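Local coordinates for protein TlmII (PDB 4HVM) that probably takes part in tallysomycin biosynthesis as a condensation-domain protein of nonribosomal peptide synthesis, with likely phosphopantetheine binding, at residues 191-199 with 331-342. Numbering follows the deposited sequence.
Sequences RHRWWSRRL and HYLPYHDVVDLA. With SO4 (sulfate ion), chain E.
His331 lies flat against the five-membered ring of Trp194 in a face-to-face stack, centroids 3.5 Å apart and planes at 8°, while Arg198 NH2 sits over the rim of the opposite indole face, 3.1 Å above its plane. The His331 CB extends the overlap, 3.7 Å from the centroid of the Trp194 six-membered ring. Trp195 is likewise sandwiched, between Val338 CG2 and Trp194 CZ3; its NE1 donates to His331 O (3.0 Å), nearly along the C=O axis. Leu341 CD2 makes a CH-pi contact over one His192 face, 4.3 Å from the centroid. Arg191, bent at chi2, brings NH1 to Tyr332 O at 2.7 Å; that oxygen lies at the guanidinium edge, 1° out of its plane, and NH1 lies in the carbonyl plane. Thus helix 185-198, probably of the condensation domain, packs on the turn between helices 314-330 and 335-344, segments 191-198 and 335-342 crossing at -47°. Leu199 CD1 closes the apolar side against Leu341 and Ala342. Replacing Trp194 with an alanine would probably leave the His331 ring and Arg198 guanidinium without the surface between them. His331 ND1 bonds Asp327 O; Arg198 NH2 bonds Trp194 O and sulfate O3 (2.6 Å), and NH1 sulfate O4 (2.8 Å), its positive charge probably suiting this anion, likely from the crystallisation liquor.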
ATOM      1  N   ARG A 191     -20.216 -15.459   1.953  1.00 18.50           N
ATOM      2  CA  ARG A 191     -19.188 -14.782   1.174  1.00 17.90           C
ATOM      3  C   ARG A 191     -18.420 -15.788   0.319  1.00 20.85           C
ATOM      4  O   ARG A 191     -18.066 -15.508  -0.827  1.00 26.66           O
ATOM      5  CB  ARG A 191     -18.221 -14.038   2.098  1.00 16.55           C
ATOM      6  CG  ARG A 191     -18.887 -13.048   3.045  1.00 17.43           C
ATOM      7  CD  ARG A 191     -19.523 -11.890   2.297  1.00 13.96           C
ATOM      8  NE  ARG A 191     -20.232 -10.986   3.199  1.00 20.11           N
ATOM      9  CZ  ARG A 191     -19.656 -10.003   3.886  1.00 18.22           C
ATOM     10  NH1 ARG A 191     -18.353  -9.789   3.780  1.00 19.64           N
ATOM     11  NH2 ARG A 191     -20.383  -9.233   4.684  1.00 19.66           N
ATOM     12  N   HIS A 192     -18.159 -16.960   0.890  1.00 18.81           N
ATOM     13  CA  HIS A 192     -17.444 -18.009   0.179  1.00 19.98           C
ATOM     14  C   HIS A 192     -18.272 -18.499  -1.001  1.00 22.19           C
ATOM     15  O   HIS A 192     -17.734 -18.816  -2.060  1.00 21.13           O
ATOM     16  CB  HIS A 192     -17.120 -19.171   1.114  1.00 18.62           C
ATOM     17  CG  HIS A 192     -16.170 -20.168   0.529  1.00 38.82           C
ATOM     18  ND1 HIS A 192     -16.588 -21.247  -0.220  1.00 38.74           N
ATOM     19  CD2 HIS A 192     -14.819 -20.246   0.579  1.00 38.61           C
ATOM     20  CE1 HIS A 192     -15.536 -21.949  -0.603  1.00 42.79           C
ATOM     21  NE2 HIS A 192     -14.451 -21.364  -0.131  1.00 42.93           N
ATOM     22  N   ARG A 193     -19.583 -18.560  -0.807  1.00 25.93           N
ATOM     23  CA  ARG A 193     -20.496 -18.946  -1.875  1.00 27.46           C
ATOM     24  C   ARG A 193     -20.506 -17.908  -2.993  1.00 24.18           C
ATOM     25  O   ARG A 193     -20.387 -18.249  -4.169  1.00 25.16           O
ATOM     26  CB  ARG A 193     -21.913 -19.110  -1.329  1.00 30.05           C
ATOM     27  CG  ARG A 193     -22.422 -20.539  -1.309  1.00 52.44           C
ATOM     28  CD  ARG A 193     -23.940 -20.558  -1.220  1.00 66.92           C
ATOM     29  NE  ARG A 193     -24.557 -19.924  -2.383  1.00 71.61           N
ATOM     30  CZ  ARG A 193     -25.740 -19.316  -2.368  1.00 71.29           C
ATOM     31  NH1 ARG A 193     -26.440 -19.248  -1.245  1.00 73.90           N
ATOM     32  NH2 ARG A 193     -26.220 -18.767  -3.475  1.00 66.30           N
ATOM     33  N   TRP A 194     -20.656 -16.644  -2.608  1.00 19.85           N
ATOM     34  CA  TRP A 194     -20.751 -15.534  -3.551  1.00 24.40           C
ATOM     35  C   TRP A 194     -19.565 -15.501  -4.510  1.00 32.43           C
ATOM     36  O   TRP A 194     -19.729 -15.248  -5.704  1.00 41.44           O
ATOM     37  CB  TRP A 194     -20.844 -14.210  -2.788  1.00 14.45           C
ATOM     38  CG  TRP A 194     -21.235 -13.029  -3.636  1.00 21.21           C
ATOM     39  CD1 TRP A 194     -22.500 -12.580  -3.878  1.00 22.98           C
ATOM     40  CD2 TRP A 194     -20.352 -12.137  -4.336  1.00 16.79           C
ATOM     41  NE1 TRP A 194     -22.463 -11.470  -4.687  1.00 21.44           N
ATOM     42  CE2 TRP A 194     -21.158 -11.178  -4.982  1.00 18.37           C
ATOM     43  CE3 TRP A 194     -18.963 -12.059  -4.481  1.00 15.65           C
ATOM     44  CZ2 TRP A 194     -20.622 -10.154  -5.762  1.00 21.49           C
ATOM     45  CZ3 TRP A 194     -18.433 -11.039  -5.257  1.00 13.85           C
ATOM     46  CH2 TRP A 194     -19.262 -10.102  -5.887  1.00 16.06           C
ATOM     47  N   TRP A 195     -18.374 -15.767  -3.985  1.00 28.91           N
ATOM     48  CA  TRP A 195     -17.166 -15.753  -4.798  1.00 28.80           C
ATOM     49  C   TRP A 195     -16.974 -17.053  -5.573  1.00 29.56           C
ATOM     50  O   TRP A 195     -16.391 -17.052  -6.655  1.00 32.87           O
ATOM     51  CB  TRP A 195     -15.941 -15.453  -3.934  1.00 15.69           C
ATOM     52  CG  TRP A 195     -15.791 -14.001  -3.612  1.00 14.52           C
ATOM     53  CD1 TRP A 195     -16.234 -13.355  -2.494  1.00 17.79           C
ATOM     54  CD2 TRP A 195     -15.165 -13.007  -4.428  1.00 19.61           C
ATOM     55  NE1 TRP A 195     -15.915 -12.020  -2.562  1.00 18.33           N
ATOM     56  CE2 TRP A 195     -15.259 -11.781  -3.741  1.00 13.06           C
ATOM     57  CE3 TRP A 195     -14.531 -13.036  -5.675  1.00 17.21           C
ATOM     58  CZ2 TRP A 195     -14.741 -10.593  -4.259  1.00 18.47           C
ATOM     59  CZ3 TRP A 195     -14.019 -11.858  -6.187  1.00 13.82           C
ATOM     60  CH2 TRP A 195     -14.125 -10.654  -5.482  1.00 12.86           C
ATOM     61  N   SER A 196     -17.464 -18.158  -5.019  1.00 28.95           N
ATOM     62  CA  SER A 196     -17.379 -19.450  -5.698  1.00 29.91           C
ATOM     63  C   SER A 196     -18.175 -19.448  -6.994  1.00 30.24           C
ATOM     64  O   SER A 196     -17.804 -20.111  -7.961  1.00 33.94           O
ATOM     65  CB  SER A 196     -17.880 -20.577  -4.792  1.00 30.22           C
ATOM     66  OG  SER A 196     -16.963 -20.814  -3.733  1.00 35.18           O
ATOM     67  N   ARG A 197     -19.269 -18.694  -7.005  1.00 27.82           N
ATOM     68  CA  ARG A 197     -20.150 -18.622  -8.163  1.00 30.67           C
ATOM     69  C   ARG A 197     -19.594 -17.702  -9.252  1.00 32.21           C
ATOM     70  O   ARG A 197     -19.883 -17.885 -10.435  1.00 39.03           O
ATOM     71  CB  ARG A 197     -21.546 -18.161  -7.730  1.00 39.75           C
ATOM     72  CG  ARG A 197     -22.528 -17.951  -8.874  1.00 55.58           C
ATOM     73  CD  ARG A 197     -23.855 -17.377  -8.388  1.00 67.01           C
ATOM     74  NE  ARG A 197     -24.829 -18.411  -8.049  1.00 71.45           N
ATOM     75  CZ  ARG A 197     -24.995 -18.918  -6.832  1.00 71.92           C
ATOM     76  NH1 ARG A 197     -24.247 -18.490  -5.823  1.00 75.24           N
ATOM     77  NH2 ARG A 197     -25.910 -19.857  -6.623  1.00 67.25           N
ATOM     78  N   ARG A 198     -18.781 -16.730  -8.853  1.00 26.59           N
ATOM     79  CA  ARG A 198     -18.321 -15.697  -9.782  1.00 28.26           C
ATOM     80  C   ARG A 198     -16.906 -15.893 -10.328  1.00 32.05           C
ATOM     81  O   ARG A 198     -16.619 -15.505 -11.460  1.00 34.85           O
ATOM     82  CB  ARG A 198     -18.468 -14.314  -9.145  1.00 18.15           C
ATOM     83  CG  ARG A 198     -19.902 -13.822  -9.150  1.00 22.86           C
ATOM     84  CD  ARG A 198     -20.115 -12.656  -8.209  1.00 28.84           C
ATOM     85  NE  ARG A 198     -21.517 -12.252  -8.167  1.00 31.63           N
ATOM     86  CZ  ARG A 198     -22.460 -12.892  -7.482  1.00 33.27           C
ATOM     87  NH1 ARG A 198     -23.710 -12.447  -7.504  1.00 41.92           N
ATOM     88  NH2 ARG A 198     -22.157 -13.974  -6.775  1.00 25.65           N
ATOM     89  N   LEU A 199     -16.031 -16.492  -9.526  1.00 26.14           N
ATOM     90  CA  LEU A 199     -14.650 -16.751  -9.944  1.00 23.81           C
ATOM     91  C   LEU A 199     -14.478 -17.506 -11.276  1.00 28.41           C
ATOM     92  O   LEU A 199     -13.619 -17.138 -12.078  1.00 37.61           O
ATOM     93  CB  LEU A 199     -13.855 -17.438  -8.826  1.00 19.24           C
ATOM     94  CG  LEU A 199     -13.392 -16.546  -7.673  1.00 22.89           C
ATOM     95  CD1 LEU A 199     -12.645 -17.353  -6.622  1.00 20.21           C
ATOM     96  CD2 LEU A 199     -12.528 -15.403  -8.189  1.00 22.30           C
ATOM     97  N   HIS A 331     -19.845  -7.766  -0.430  1.00 18.97           N
ATOM     98  CA  HIS A 331     -19.584  -9.199  -0.321  1.00 18.64           C
ATOM     99  C   HIS A 331     -18.107  -9.482  -0.064  1.00 15.47           C
ATOM    100  O   HIS A 331     -17.509 -10.355  -0.697  1.00 15.10           O
ATOM    101  CB  HIS A 331     -20.045  -9.920  -1.588  1.00 16.11           C
ATOM    102  CG  HIS A 331     -21.478  -9.668  -1.935  1.00 22.42           C
ATOM    103  ND1 HIS A 331     -21.876  -8.627  -2.748  1.00 22.84           N
ATOM    104  CD2 HIS A 331     -22.611 -10.314  -1.571  1.00 22.21           C
ATOM    105  CE1 HIS A 331     -23.191  -8.648  -2.875  1.00 20.38           C
ATOM    106  NE2 HIS A 331     -23.661  -9.663  -2.171  1.00 16.61           N
ATOM    107  N   TYR A 332     -17.532  -8.745   0.880  1.00 14.81           N
ATOM    108  CA  TYR A 332     -16.105  -8.829   1.165  1.00 13.64           C
ATOM    109  C   TYR A 332     -15.646 -10.226   1.569  1.00 14.18           C
ATOM    110  O   TYR A 332     -16.295 -10.910   2.361  1.00 17.21           O
ATOM    111  CB  TYR A 332     -15.706  -7.812   2.240  1.00 11.71           C
ATOM    112  CG  TYR A 332     -14.294  -7.983   2.760  1.00 10.61           C
ATOM    113  CD1 TYR A 332     -13.199  -7.623   1.983  1.00 18.95           C
ATOM    114  CD2 TYR A 332     -14.058  -8.496   4.029  1.00 10.83           C
ATOM    115  CE1 TYR A 332     -11.906  -7.775   2.453  1.00 18.94           C
ATOM    116  CE2 TYR A 332     -12.768  -8.653   4.509  1.00 14.61           C
ATOM    117  CZ  TYR A 332     -11.698  -8.289   3.714  1.00 22.71           C
ATOM    118  OH  TYR A 332     -10.412  -8.439   4.175  1.00 26.08           O
ATOM    119  N   LEU A 333     -14.525 -10.637   0.989  1.00 16.06           N
ATOM    120  CA  LEU A 333     -13.828 -11.857   1.368  1.00 17.97           C
ATOM    121  C   LEU A 333     -12.341 -11.556   1.238  1.00 18.12           C
ATOM    122  O   LEU A 333     -11.903 -11.064   0.194  1.00 23.35           O
ATOM    123  CB  LEU A 333     -14.225 -13.014   0.451  1.00 16.50           C
ATOM    124  CG  LEU A 333     -13.640 -14.391   0.771  1.00 18.65           C
ATOM    125  CD1 LEU A 333     -14.276 -14.978   2.024  1.00 14.94           C
ATOM    126  CD2 LEU A 333     -13.800 -15.337  -0.409  1.00 18.74           C
ATOM    127  N   PRO A 334     -11.567 -11.823   2.302  1.00 13.94           N
ATOM    128  CA  PRO A 334     -10.133 -11.516   2.346  1.00 16.97           C
ATOM    129  C   PRO A 334      -9.397 -11.976   1.088  1.00 22.26           C
ATOM    130  O   PRO A 334      -9.645 -13.078   0.593  1.00 22.44           O
ATOM    131  CB  PRO A 334      -9.653 -12.296   3.569  1.00 13.64           C
ATOM    132  CG  PRO A 334     -10.843 -12.345   4.462  1.00 16.13           C
ATOM    133  CD  PRO A 334     -12.027 -12.479   3.540  1.00 17.10           C
ATOM    134  N   TYR A 335      -8.511 -11.122   0.581  1.00 17.29           N
ATOM    135  CA  TYR A 335      -7.825 -11.366  -0.684  1.00 15.60           C
ATOM    136  C   TYR A 335      -7.115 -12.711  -0.724  1.00 16.86           C
ATOM    137  O   TYR A 335      -7.108 -13.380  -1.755  1.00 21.88           O
ATOM    138  CB  TYR A 335      -6.832 -10.244  -0.982  1.00 16.41           C
ATOM    139  CG  TYR A 335      -6.164 -10.358  -2.333  1.00 10.79           C
ATOM    140  CD1 TYR A 335      -6.809  -9.930  -3.482  1.00 17.61           C
ATOM    141  CD2 TYR A 335      -4.885 -10.886  -2.457  1.00 11.40           C
ATOM    142  CE1 TYR A 335      -6.204 -10.027  -4.716  1.00 18.86           C
ATOM    143  CE2 TYR A 335      -4.269 -10.989  -3.690  1.00 11.64           C
ATOM    144  CZ  TYR A 335      -4.934 -10.558  -4.816  1.00 28.24           C
ATOM    145  OH  TYR A 335      -4.327 -10.658  -6.046  1.00 35.58           O
ATOM    146  N   HIS A 336      -6.526 -13.106   0.399  1.00 13.11           N
ATOM    147  CA  HIS A 336      -5.844 -14.390   0.477  1.00 14.39           C
ATOM    148  C   HIS A 336      -6.840 -15.541   0.406  1.00 22.22           C
ATOM    149  O   HIS A 336      -6.542 -16.594  -0.155  1.00 24.09           O
ATOM    150  CB  HIS A 336      -4.988 -14.482   1.744  1.00 14.94           C
ATOM    151  CG  HIS A 336      -5.770 -14.398   3.017  1.00 31.24           C
ATOM    152  ND1 HIS A 336      -6.316 -15.506   3.628  1.00 37.03           N
ATOM    153  CD2 HIS A 336      -6.087 -13.341   3.801  1.00 27.45           C
ATOM    154  CE1 HIS A 336      -6.943 -15.135   4.730  1.00 37.10           C
ATOM    155  NE2 HIS A 336      -6.820 -13.826   4.858  1.00 31.72           N
ATOM    156  N   ASP A 337      -8.029 -15.329   0.963  1.00 20.09           N
ATOM    157  CA  ASP A 337      -9.086 -16.333   0.913  1.00 20.97           C
ATOM    158  C   ASP A 337      -9.654 -16.440  -0.496  1.00 24.69           C
ATOM    159  O   ASP A 337     -10.069 -17.516  -0.926  1.00 29.06           O
ATOM    160  CB  ASP A 337     -10.197 -16.009   1.912  1.00 21.18           C
ATOM    161  CG  ASP A 337      -9.807 -16.336   3.341  1.00 34.20           C
ATOM    162  OD1 ASP A 337      -9.174 -17.394   3.559  1.00 38.09           O
ATOM    163  OD2 ASP A 337     -10.138 -15.540   4.247  1.00 35.76           O
ATOM    164  N   VAL A 338      -9.669 -15.318  -1.212  1.00 17.81           N
ATOM    165  CA  VAL A 338     -10.102 -15.303  -2.605  1.00 16.78           C
ATOM    166  C   VAL A 338      -9.091 -16.035  -3.481  1.00 28.10           C
ATOM    167  O   VAL A 338      -9.466 -16.839  -4.334  1.00 31.85           O
ATOM    168  CB  VAL A 338     -10.301 -13.863  -3.123  1.00 13.12           C
ATOM    169  CG1 VAL A 338     -10.477 -13.854  -4.632  1.00 13.22           C
ATOM    170  CG2 VAL A 338     -11.498 -13.220  -2.448  1.00 27.00           C
ATOM    171  N   VAL A 339      -7.810 -15.755  -3.254  1.00 30.91           N
ATOM    172  CA  VAL A 339      -6.726 -16.388  -4.001  1.00 23.98           C
ATOM    173  C   VAL A 339      -6.731 -17.903  -3.820  1.00 29.03           C
ATOM    174  O   VAL A 339      -6.656 -18.655  -4.793  1.00 30.11           O
ATOM    175  CB  VAL A 339      -5.354 -15.821  -3.588  1.00 15.66           C
ATOM    176  CG1 VAL A 339      -4.233 -16.742  -4.039  1.00 16.95           C
ATOM    177  CG2 VAL A 339      -5.168 -14.420  -4.151  1.00 14.34           C
ATOM    178  N   ASP A 340      -6.825 -18.344  -2.568  1.00 32.78           N
ATOM    179  CA  ASP A 340      -6.913 -19.766  -2.255  1.00 37.92           C
ATOM    180  C   ASP A 340      -8.093 -20.405  -2.976  1.00 31.53           C
ATOM    181  O   ASP A 340      -7.982 -21.504  -3.518  1.00 29.84           O
ATOM    182  CB  ASP A 340      -7.058 -19.977  -0.744  1.00 50.92           C
ATOM    183  CG  ASP A 340      -5.813 -19.570   0.029  1.00 66.24           C
ATOM    184  OD1 ASP A 340      -4.711 -19.594  -0.561  1.00 72.21           O
ATOM    185  OD2 ASP A 340      -5.935 -19.232   1.229  1.00 69.05           O
ATOM    186  N   LEU A 341      -9.223 -19.704  -2.980  1.00 31.22           N
ATOM    187  CA  LEU A 341     -10.440 -20.209  -3.604  1.00 30.87           C
ATOM    188  C   LEU A 341     -10.287 -20.329  -5.116  1.00 31.85           C
ATOM    189  O   LEU A 341     -10.677 -21.334  -5.711  1.00 44.24           O
ATOM    190  CB  LEU A 341     -11.629 -19.312  -3.264  1.00 24.13           C
ATOM    191  CG  LEU A 341     -12.986 -19.743  -3.816  1.00 23.41           C
ATOM    192  CD1 LEU A 341     -13.316 -21.169  -3.396  1.00 28.12           C
ATOM    193  CD2 LEU A 341     -14.067 -18.782  -3.350  1.00 23.28           C
ATOM    194  N   ALA A 342      -9.715 -19.300  -5.733  1.00 21.32           N
ATOM    195  CA  ALA A 342      -9.505 -19.302  -7.177  1.00 22.78           C
ATOM    196  C   ALA A 342      -8.553 -20.411  -7.612  1.00 28.79           C
ATOM    197  O   ALA A 342      -8.619 -20.892  -8.744  1.00 30.42           O
ATOM    198  CB  ALA A 342      -8.989 -17.957  -7.636  1.00 29.94           C
TER
HETATM  199  S   SO4 E 501     -25.779 -14.508  -5.565  1.00 76.93           S
HETATM  200  O1  SO4 E 501     -26.503 -15.401  -6.466  1.00 82.02           O
HETATM  201  O2  SO4 E 501     -26.254 -14.664  -4.191  1.00 74.20           O
HETATM  202  O3  SO4 E 501     -24.361 -14.852  -5.616  1.00 80.82           O
HETATM  203  O4  SO4 E 501     -25.992 -13.128  -5.999  1.00 67.30           O